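Local coordinates for adenylate isopentenyltransferase (Humulus lupulus, PDB 3A8T), which transfers an isopentenyl group from dimethylallyl diphosphate to ATP, ADP or AMP, a step of cytokinin biosynthesis in hop that uses magnesium, at residues A62-E67 and P328-V333; A208-P213 and G227-I232; E220-R225 and G233-D238. All coordinates share one frame; numbering follows the deposited sequence.

Contact 1: residues A62-E67 and P328-V333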
loop_
_atom_site.group_PDB
_atom_site.type_symbol
_atom_site.label_atom_id
_atom_site.label_comp_id
_atom_site.label_asym_id
_atom_site.label_seq_id
_atom_site.Cartn_x
_atom_site.Cartn_y
_atom_site.Cartn_z
ATOM N N ALA A 62 -19.336 -6.069 -2.453
ATOM C CA ALA A 62 -20.554 -6.341 -3.193
ATOM C C ALA A 62 -21.304 -7.583 -2.588
ATOM O O ALA A 62 -22.478 -7.776 -2.878
ATOM C CB ALA A 62 -20.243 -6.573 -4.697
ATOM N N HIS A 63 -20.629 -8.357 -1.734
ATOM C CA HIS A 63 -21.174 -9.583 -1.134
ATOM C C HIS A 63 -21.428 -9.482 0.336
ATOM O O HIS A 63 -22.246 -10.196 0.883
ATOM C CB HIS A 63 -20.192 -10.748 -1.280
ATOM C CG HIS A 63 -19.962 -11.172 -2.690
ATOM N ND1 HIS A 63 -20.597 -12.255 -3.244
ATOM C CD2 HIS A 63 -19.249 -10.597 -3.686
ATOM C CE1 HIS A 63 -20.292 -12.326 -4.527
ATOM N NE2 HIS A 63 -19.475 -11.329 -4.818
ATOM N N PHE A 64 -20.671 -8.615 0.978
ATOM C CA PHE A 64 -20.755 -8.421 2.398
ATOM C C PHE A 64 -20.754 -6.968 2.809
ATOM O O PHE A 64 -19.868 -6.215 2.438
ATOM C CB PHE A 64 -19.557 -9.071 3.056
ATOM C CG PHE A 64 -19.382 -10.516 2.710
ATOM C CD1 PHE A 64 -20.253 -11.480 3.231
ATOM C CD2 PHE A 64 -18.362 -10.913 1.846
ATOM C CE1 PHE A 64 -20.116 -12.801 2.894
ATOM C CE2 PHE A 64 -18.209 -12.247 1.494
ATOM C CZ PHE A 64 -19.085 -13.195 2.015
ATOM N N PRO A 65 -21.746 -6.560 3.600
ATOM C CA PRO A 65 -21.755 -5.157 4.039
ATOM C C PRO A 65 -20.453 -4.935 4.848
ATOM O O PRO A 65 -20.220 -5.569 5.882
ATOM C CB PRO A 65 -23.025 -5.058 4.901
ATOM C CG PRO A 65 -23.285 -6.503 5.350
ATOM C CD PRO A 65 -22.869 -7.344 4.173
ATOM N N LEU A 66 -19.582 -4.060 4.371
ATOM C CA LEU A 66 -18.340 -3.880 5.096
ATOM C C LEU A 66 -17.767 -2.466 4.988
ATOM O O LEU A 66 -18.304 -1.622 4.293
ATOM C CB LEU A 66 -17.339 -4.977 4.654
ATOM C CG LEU A 66 -16.722 -4.929 3.262
ATOM C CD1 LEU A 66 -15.589 -3.935 3.267
ATOM C CD2 LEU A 66 -16.217 -6.302 2.834
ATOM N N GLU A 67 -16.707 -2.203 5.724
ATOM C CA GLU A 67 -16.073 -0.888 5.708
ATOM C C GLU A 67 -14.591 -1.221 5.844
ATOM O O GLU A 67 -14.194 -2.202 6.499
ATOM C CB GLU A 67 -16.535 0.023 6.895
ATOM C CG GLU A 67 -18.090 0.156 7.078
ATOM C CD GLU A 67 -18.570 1.456 7.832
ATOM O OE1 GLU A 67 -17.716 2.297 8.193
ATOM O OE2 GLU A 67 -19.806 1.634 8.081
ATOM N N PRO A 328 -12.873 -17.755 -4.247
ATOM C CA PRO A 328 -12.379 -18.421 -3.026
ATOM C C PRO A 328 -12.523 -17.527 -1.762
ATOM O O PRO A 328 -12.941 -17.976 -0.722
ATOM C CB PRO A 328 -10.909 -18.714 -3.359
ATOM C CG PRO A 328 -10.924 -18.863 -4.868
ATOM C CD PRO A 328 -11.856 -17.760 -5.310
ATOM N N SER A 329 -12.166 -16.246 -1.856
ATOM C CA SER A 329 -12.282 -15.323 -0.699
ATOM C C SER A 329 -13.735 -15.214 -0.204
ATOM O O SER A 329 -13.951 -15.199 0.993
ATOM C CB SER A 329 -11.820 -13.895 -1.050
ATOM O OG SER A 329 -10.506 -13.840 -1.566
ATOM N N VAL A 330 -14.700 -15.118 -1.129
ATOM C CA VAL A 330 -16.107 -14.989 -0.753
ATOM C C VAL A 330 -16.472 -16.166 0.156
ATOM O O VAL A 330 -17.038 -15.956 1.253
ATOM C CB VAL A 330 -17.042 -14.942 -2.014
ATOM C CG1 VAL A 330 -18.500 -15.139 -1.620
ATOM C CG2 VAL A 330 -16.907 -13.656 -2.701
ATOM N N LYS A 331 -16.100 -17.377 -0.287
ATOM C CA LYS A 331 -16.337 -18.599 0.458
ATOM C C LYS A 331 -15.694 -18.571 1.856
ATOM O O LYS A 331 -16.337 -18.889 2.874
ATOM C CB LYS A 331 -15.797 -19.799 -0.299
ATOM C CG LYS A 331 -16.489 -20.076 -1.583
ATOM C CD LYS A 331 -15.573 -20.801 -2.562
ATOM C CE LYS A 331 -15.332 -22.262 -2.184
ATOM N NZ LYS A 331 -14.744 -23.107 -3.316
ATOM N N ILE A 332 -14.425 -18.199 1.916
ATOM C CA ILE A 332 -13.755 -18.151 3.202
ATOM C C ILE A 332 -14.465 -17.138 4.122
ATOM O O ILE A 332 -14.770 -17.454 5.240
ATOM C CB ILE A 332 -12.260 -17.739 3.029
ATOM C CG1 ILE A 332 -11.494 -18.818 2.267
ATOM C CG2 ILE A 332 -11.592 -17.464 4.390
ATOM C CD1 ILE A 332 -10.068 -18.349 1.789
ATOM N N VAL A 333 -14.749 -15.930 3.636
ATOM C CA VAL A 333 -15.350 -14.900 4.493
ATOM C C VAL A 333 -16.718 -15.330 4.940
ATOM O O VAL A 333 -17.090 -15.211 6.089
ATOM C CB VAL A 333 -15.432 -13.576 3.757
ATOM C CG1 VAL A 333 -16.331 -12.626 4.492
ATOM C CG2 VAL A 333 -14.072 -13.029 3.585
#
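F64 lays one face of its ring against V333 and its edge against V330, and H63 lays its ring against V330 alone; the two valines lie one helical turn apart on helix 315-338. F64 CB carries CG anti to the carbonyl carbon (chi1 -55°), and from there the ring reaches out to the helix. CG already lies 4.1 Å from V333 CG1. CD2 is closer to the same methyl, and CE2 comes closest, at 3.6 Å from V333 CG1. CE2 also meets V333 CB. At the tip, CZ is near V333 CG1 on the face side and 3.5 Å from V330 O, which lies at the ring edge near its plane. CZ further touches V330 CG1.

V333 CG1 thus sits over one face of F64, 3.7 Å from the centroid and 16° off the ring normal. This is a CH-pi contact, displaced toward the rim. The opposite face is occupied by H63 CB, so the ring is held between its own neighbour and the helix.

The fold here is the parallel sheet of a P-loop NTPase-like core. Residues 62-65 join helix 53-61, which follows the P-loop, to strand 66-70. Helix 315-338 packs beside that connection. S329, on the same turn as V330, touches L56 and L60 of helix 53-61 as well as L178 and L299 of the sheet.

H63 makes a more centred contact. V330 CG2 stands over the middle of the imidazole, 3.8 Å from its centroid and 4° off the normal. The methyl is therefore about equally far from all five ring atoms. The other branch, V330 CG1, is 3.9 Å from H63 ND1 and so lies near both rings, while CG2 meets the imidazole.

Contact 2: residues A208-P213 and G227-I232. With ATP (adenosine-5'-triphosphate), chain B.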
loop_
_atom_site.group_PDB
_atom_site.type_symbol
_atom_site.label_atom_id
_atom_site.label_comp_id
_atom_site.label_asym_id
_atom_site.label_seq_id
_atom_site.Cartn_x
_atom_site.Cartn_y
_atom_site.Cartn_z
ATOM N N ALA A 208 7.166 17.175 -7.827
ATOM C CA ALA A 208 7.808 18.476 -8.026
ATOM C C ALA A 208 7.088 19.519 -7.186
ATOM O O ALA A 208 7.713 20.431 -6.676
ATOM C CB ALA A 208 7.787 18.902 -9.532
ATOM N N GLU A 209 5.777 19.379 -7.037
ATOM C CA GLU A 209 4.983 20.340 -6.265
ATOM C C GLU A 209 5.154 20.088 -4.764
ATOM O O GLU A 209 5.071 21.011 -3.947
ATOM C CB GLU A 209 3.504 20.248 -6.668
ATOM C CG GLU A 209 2.560 21.113 -5.841
ATOM C CD GLU A 209 2.722 22.640 -6.104
ATOM O OE1 GLU A 209 2.946 23.045 -7.280
ATOM O OE2 GLU A 209 2.614 23.441 -5.136
ATOM N N PHE A 210 5.427 18.839 -4.409
ATOM C CA PHE A 210 5.632 18.456 -3.011
ATOM C C PHE A 210 7.017 18.941 -2.519
ATOM O O PHE A 210 7.240 19.257 -1.326
ATOM C CB PHE A 210 5.581 16.947 -2.913
ATOM C CG PHE A 210 5.548 16.434 -1.517
ATOM C CD1 PHE A 210 4.429 16.689 -0.679
ATOM C CD2 PHE A 210 6.598 15.680 -1.022
ATOM C CE1 PHE A 210 4.381 16.189 0.627
ATOM C CE2 PHE A 210 6.561 15.176 0.288
ATOM C CZ PHE A 210 5.475 15.421 1.110
ATOM N N TYR A 211 7.930 19.020 -3.486
ATOM C CA TYR A 211 9.294 19.421 -3.248
ATOM C C TYR A 211 9.406 20.767 -2.581
ATOM O O TYR A 211 8.699 21.702 -2.919
ATOM C CB TYR A 211 10.063 19.426 -4.567
ATOM C CG TYR A 211 11.539 19.633 -4.383
ATOM C CD1 TYR A 211 12.377 18.591 -3.962
ATOM C CD2 TYR A 211 12.094 20.900 -4.557
ATOM C CE1 TYR A 211 13.728 18.810 -3.726
ATOM C CE2 TYR A 211 13.419 21.130 -4.325
ATOM C CZ TYR A 211 14.229 20.101 -3.921
ATOM O OH TYR A 211 15.538 20.393 -3.766
ATOM N N SER A 212 10.347 20.862 -1.656
ATOM C CA SER A 212 10.575 22.083 -0.894
ATOM C C SER A 212 12.007 22.212 -0.376
ATOM O O SER A 212 12.474 21.377 0.393
ATOM C CB SER A 212 9.599 22.103 0.277
ATOM O OG SER A 212 10.026 22.968 1.282
ATOM N N PRO A 213 12.726 23.262 -0.790
ATOM C CA PRO A 213 14.098 23.414 -0.309
ATOM C C PRO A 213 14.221 23.638 1.206
ATOM O O PRO A 213 15.315 23.657 1.707
ATOM C CB PRO A 213 14.619 24.572 -1.122
ATOM C CG PRO A 213 13.831 24.459 -2.437
ATOM C CD PRO A 213 12.444 24.221 -1.876
ATOM N N GLY A 227 7.835 10.021 8.398
ATOM C CA GLY A 227 6.483 10.117 7.869
ATOM C C GLY A 227 6.325 9.944 6.351
ATOM O O GLY A 227 7.036 9.116 5.719
ATOM N N LEU A 228 5.386 10.721 5.793
ATOM C CA LEU A 228 5.107 10.710 4.353
ATOM C C LEU A 228 6.376 10.916 3.509
ATOM O O LEU A 228 6.441 10.493 2.374
ATOM C CB LEU A 228 4.075 11.781 3.986
ATOM C CG LEU A 228 3.636 11.740 2.512
ATOM C CD1 LEU A 228 3.068 10.395 2.241
ATOM C CD2 LEU A 228 2.600 12.767 2.174
ATOM N N ARG A 229 7.399 11.552 4.072
ATOM C CA ARG A 229 8.601 11.767 3.293
ATOM C C ARG A 229 9.406 10.462 3.091
ATOM O O ARG A 229 10.382 10.447 2.371
ATOM C CB ARG A 229 9.433 12.910 3.909
ATOM C CG ARG A 229 8.727 14.224 3.787
ATOM C CD ARG A 229 9.624 15.433 4.024
ATOM N NE ARG A 229 10.812 15.406 3.185
ATOM C CZ ARG A 229 10.847 15.682 1.877
ATOM N NH1 ARG A 229 9.751 16.046 1.204
ATOM N NH2 ARG A 229 11.975 15.480 1.211
ATOM N N LYS A 230 8.975 9.380 3.738
ATOM C CA LYS A 230 9.577 8.062 3.557
ATOM C C LYS A 230 9.057 7.330 2.291
ATOM O O LYS A 230 9.710 6.407 1.833
ATOM C CB LYS A 230 9.253 7.132 4.724
ATOM C CG LYS A 230 9.808 7.571 6.052
ATOM C CD LYS A 230 9.392 6.583 7.120
ATOM C CE LYS A 230 10.490 5.582 7.346
ATOM N NZ LYS A 230 10.013 4.481 8.231
ATOM N N ALA A 231 7.898 7.727 1.764
ATOM C CA ALA A 231 7.248 7.106 0.606
ATOM C C ALA A 231 8.188 6.830 -0.535
ATOM O O ALA A 231 8.980 7.698 -0.864
ATOM C CB ALA A 231 6.113 8.005 0.140
ATOM N N ILE A 232 8.138 5.637 -1.145
ATOM C CA ILE A 232 9.063 5.377 -2.265
ATOM C C ILE A 232 8.720 6.396 -3.366
ATOM O O ILE A 232 7.544 6.608 -3.688
ATOM C CB ILE A 232 8.953 3.940 -2.887
ATOM C CG1 ILE A 232 9.200 2.847 -1.858
ATOM C CG2 ILE A 232 9.992 3.781 -3.952
ATOM C CD1 ILE A 232 10.448 2.943 -1.221
HETATM P PG ATP B . 9.276 -0.934 8.350
HETATM O O1G ATP B . 8.837 -0.826 9.777
HETATM O O2G ATP B . 9.828 0.531 7.896
HETATM O O3G ATP B . 10.481 -1.999 8.208
HETATM P PB ATP B . 6.613 -1.534 7.982
HETATM O O1B ATP B . 6.292 -2.851 8.439
HETATM O O2B ATP B . 6.531 -0.565 9.193
HETATM O O3B ATP B . 8.072 -1.478 7.334
HETATM P PA ATP B . 5.813 -1.119 5.309
HETATM O O1A ATP B . 6.546 -2.293 4.860
HETATM O O2A ATP B . 4.387 -1.140 4.532
HETATM O O3A ATP B . 5.465 -1.085 6.922
HETATM O "O5'" ATP B . 6.500 0.272 4.824
HETATM C "C5'" ATP B . 7.896 0.283 4.944
HETATM C "C4'" ATP B . 8.404 1.345 3.989
HETATM O "O4'" ATP B . 7.987 1.008 2.661
HETATM C "C3'" ATP B . 7.826 2.762 4.228
HETATM O "O3'" ATP B . 8.603 3.472 5.189
HETATM C "C2'" ATP B . 7.876 3.377 2.820
HETATM O "O2'" ATP B . 9.124 3.928 2.580
HETATM C "C1'" ATP B . 7.624 2.217 1.885
HETATM N N9 ATP B . 6.192 2.172 1.478
HETATM C C8 ATP B . 5.187 1.395 2.053
HETATM N N7 ATP B . 4.017 1.678 1.518
HETATM C C5 ATP B . 4.181 2.643 0.569
HETATM C C6 ATP B . 3.321 3.373 -0.344
HETATM N N6 ATP B . 1.965 3.173 -0.398
HETATM N N1 ATP B . 3.893 4.284 -1.160
HETATM C C2 ATP B . 5.200 4.512 -1.141
HETATM N N3 ATP B . 6.033 3.871 -0.318
HETATM C C4 ATP B . 5.596 2.957 0.534
#
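The F210 ring meets L228 and R229 at two parts of its outer end. CZ approaches L228 CD2 at 4.1 Å, and CE1 is only slightly farther from that methyl. On the other side of the ring tip, CE2 comes within 3.4 Å of R229 NH1. Both partners arrive at a slant. The phenyl and guanidinium planes are nearly parallel, 16° apart, but the contact is oblique. CG of F210 is anti to the backbone N (chi1 -170°), which sends the ring from the end of helix 203-210 toward the 3-10 turn 228-230.

R229 starts on a different course from its tip. Its chain bends at chi3, and this bend carries the guanidinium to F210. The polar end is held by acids of the loop: NE pairs with D217 and NH1 with D215. These salt bridges hold the guanidinium that F210 CE2 approaches. L228 fits beside it as an apolar partner, and L80 touches both F210 and L228.

The turn itself is closed by the backbone bond from K230 N to G227 O. G227 has positive phi, a conformation that favours glycine. From the end of the turn onward the chain faces ATP. The ribose O2' of ATP donates to K230 O at 2.7 Å. I232 N donates to ATP N3 at 2.9 Å, with an almost straight N-H...N angle of 170°. A231 CB lies 3.8 Å from ATP C2, and I232 CG1 is 3.7 Å from ATP N3. K230 NZ comes within 3.5 Å of ATP O3'. The segment 227-232 thus turns its L228 and R229 side chains to F210, while K230, A231 and I232 form part of the nucleotide-binding site of this isopentenyltransferase.

Contact 3: residues E220-R225 and G233-D238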
loop_
_atom_site.group_PDB
_atom_site.type_symbol
_atom_site.label_atom_id
_atom_site.label_comp_id
_atom_site.label_asym_id
_atom_site.label_seq_id
_atom_site.Cartn_x
_atom_site.Cartn_y
_atom_site.Cartn_z
ATOM N N GLU A 220 18.949 11.910 2.175
ATOM C CA GLU A 220 18.692 10.774 3.061
ATOM C C GLU A 220 17.657 9.769 2.551
ATOM O O GLU A 220 16.689 10.120 1.878
ATOM C CB GLU A 220 18.330 11.340 4.471
ATOM C CG GLU A 220 17.748 10.348 5.453
ATOM C CD GLU A 220 17.283 10.950 6.804
ATOM O OE1 GLU A 220 16.723 12.071 6.862
ATOM O OE2 GLU A 220 17.448 10.277 7.833
ATOM N N ASP A 221 17.911 8.498 2.865
ATOM C CA ASP A 221 17.085 7.354 2.479
ATOM C C ASP A 221 15.758 7.369 3.222
ATOM O O ASP A 221 15.605 8.016 4.248
ATOM C CB ASP A 221 17.862 6.059 2.799
ATOM C CG ASP A 221 17.219 4.761 2.225
ATOM O OD1 ASP A 221 16.301 4.194 2.850
ATOM O OD2 ASP A 221 17.657 4.283 1.150
ATOM N N SER A 222 14.795 6.689 2.628
ATOM C CA SER A 222 13.461 6.453 3.181
ATOM C C SER A 222 13.571 5.852 4.603
ATOM O O SER A 222 12.792 6.190 5.489
ATOM C CB SER A 222 12.725 5.391 2.338
ATOM O OG SER A 222 12.151 5.918 1.165
ATOM N N ALA A 223 14.554 4.971 4.783
ATOM C CA ALA A 223 14.727 4.228 6.022
ATOM C C ALA A 223 14.695 5.070 7.253
ATOM O O ALA A 223 14.072 4.698 8.232
ATOM C CB ALA A 223 16.011 3.412 5.980
ATOM N N THR A 224 15.385 6.201 7.199
ATOM C CA THR A 224 15.439 7.105 8.339
ATOM C C THR A 224 14.720 8.405 8.155
ATOM O O THR A 224 14.834 9.277 8.986
ATOM C CB THR A 224 16.903 7.406 8.759
ATOM O OG1 THR A 224 17.696 7.760 7.616
ATOM C CG2 THR A 224 17.473 6.226 9.390
ATOM N N ARG A 225 14.008 8.566 7.049
ATOM C CA ARG A 225 13.257 9.792 6.885
ATOM C C ARG A 225 12.062 9.663 7.819
ATOM O O ARG A 225 11.885 8.633 8.495
ATOM C CB ARG A 225 12.858 10.003 5.444
ATOM C CG ARG A 225 13.988 10.667 4.682
ATOM C CD ARG A 225 14.114 10.333 3.140
ATOM N NE ARG A 225 13.141 11.060 2.351
ATOM C CZ ARG A 225 13.383 12.006 1.442
ATOM N NH1 ARG A 225 14.611 12.420 1.114
ATOM N NH2 ARG A 225 12.334 12.579 0.880
ATOM N N GLY A 233 9.752 7.042 -3.913
ATOM C CA GLY A 233 9.541 8.063 -4.928
ATOM C C GLY A 233 10.000 9.410 -4.429
ATOM O O GLY A 233 10.623 10.213 -5.151
ATOM N N VAL A 234 9.764 9.670 -3.152
ATOM C CA VAL A 234 10.187 10.975 -2.692
ATOM C C VAL A 234 11.693 11.186 -2.616
ATOM O O VAL A 234 12.194 12.165 -3.089
ATOM C CB VAL A 234 9.632 11.311 -1.328
ATOM C CG1 VAL A 234 10.038 12.700 -0.991
ATOM C CG2 VAL A 234 8.114 11.137 -1.302
ATOM N N PRO A 235 12.412 10.274 -1.955
ATOM C CA PRO A 235 13.884 10.400 -1.824
ATOM C C PRO A 235 14.578 10.321 -3.183
ATOM O O PRO A 235 15.530 11.071 -3.425
ATOM C CB PRO A 235 14.290 9.222 -0.913
ATOM C CG PRO A 235 12.917 8.559 -0.437
ATOM C CD PRO A 235 11.920 8.949 -1.511
ATOM N N GLU A 236 14.040 9.464 -4.070
ATOM C CA GLU A 236 14.588 9.236 -5.415
ATOM C C GLU A 236 14.504 10.507 -6.241
ATOM O O GLU A 236 15.512 10.940 -6.824
ATOM C CB GLU A 236 13.883 8.073 -6.145
ATOM C CG GLU A 236 13.983 6.728 -5.473
ATOM C CD GLU A 236 12.959 6.518 -4.344
ATOM O OE1 GLU A 236 12.324 7.488 -3.826
ATOM O OE2 GLU A 236 12.772 5.347 -3.969
ATOM N N PHE A 237 13.329 11.123 -6.284
ATOM C CA PHE A 237 13.258 12.355 -7.042
ATOM C C PHE A 237 13.934 13.522 -6.399
ATOM O O PHE A 237 14.348 14.425 -7.105
ATOM C CB PHE A 237 11.825 12.668 -7.496
ATOM C CG PHE A 237 11.529 12.077 -8.867
ATOM C CD1 PHE A 237 12.215 12.560 -10.009
ATOM C CD2 PHE A 237 10.714 10.927 -9.013
ATOM C CE1 PHE A 237 12.103 11.903 -11.253
ATOM C CE2 PHE A 237 10.600 10.276 -10.244
ATOM C CZ PHE A 237 11.295 10.758 -11.365
ATOM N N ASP A 238 14.061 13.529 -5.072
ATOM C CA ASP A 238 14.790 14.631 -4.398
ATOM C C ASP A 238 16.236 14.653 -4.952
ATOM O O ASP A 238 16.840 15.715 -5.175
ATOM C CB ASP A 238 14.825 14.459 -2.867
ATOM C CG ASP A 238 13.484 14.796 -2.201
ATOM O OD1 ASP A 238 12.606 15.393 -2.874
ATOM O OD2 ASP A 238 13.292 14.472 -1.003
HETATM O O HOH W 1 13.392 4.683 -1.259
#
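D238 OD2 is gripped by two nitrogens of R225, which reach it end-on. NH2 donates at 2.8 Å to D238 OD2 with an angle of 161°. NH1 gives a longer and more bent bond to the same oxygen, 3.2 Å and 137°. OD2 lies in the guanidinium plane, so R225 meets it edge first. D238 OD2 receives NH1 with its anti lone pair, while NH2 comes in on the syn side, well out of the carboxylate plane. The two planes are turned 36° apart. R229 NH2 makes a further salt bridge to OD2, and two arginines therefore share one oxygen. They would be expected to favour the charged form of D238.

R225 is bent at chi3, which lets the guanidinium lie over P235. P235 CA is 3.5 Å above the guanidinium plane, toward its rim. NE packs on P235 CG at 3.8 Å and also bonds to R229 O. At the edge, NH2 lies against V234 CG1. The acid thus meets the guanidinium at its edge, in plane, and the proline covers one face.

S222 comes to P235 from the loop, with OG 3.2 Å from P235 CG. That hydroxyl also bonds to K230 O. A water donates to S222 OG and to E236 OE2, bridging loop and helix. E236 OE1 in turn accepts from the backbone N of G233, at the N-cap of the helix, 2.6 Å away. The loop side has its own Asx turn, in which D221 OD1 accepts from A223 N.

The contact joins the loop before helix 234-243 to that helix's first turns. V234 and F237 touch L207 of helix 203-210, and E236 and F237 pack on helix 257-289.

Contacts 2 and 3 are neighbours, with centres 8 Å apart. Their segments alternate along the chain, in the order 208-213, 220-225, 227-232, 233-238, running from the end of helix 203-210 to the first turns of helix 234-243. They touch directly through R229 and D238. Together they shape one loop region on the ATP side of the molecule. Contact 1 lies about 36 Å from contact 2 and 37 Å from contact 3, centre to centre, across the chain's centre. It brings helix 315-338, near the C-terminus, back to the connection between helix 53-61 and strand 66-70, so the chain between its segments includes both other contacts.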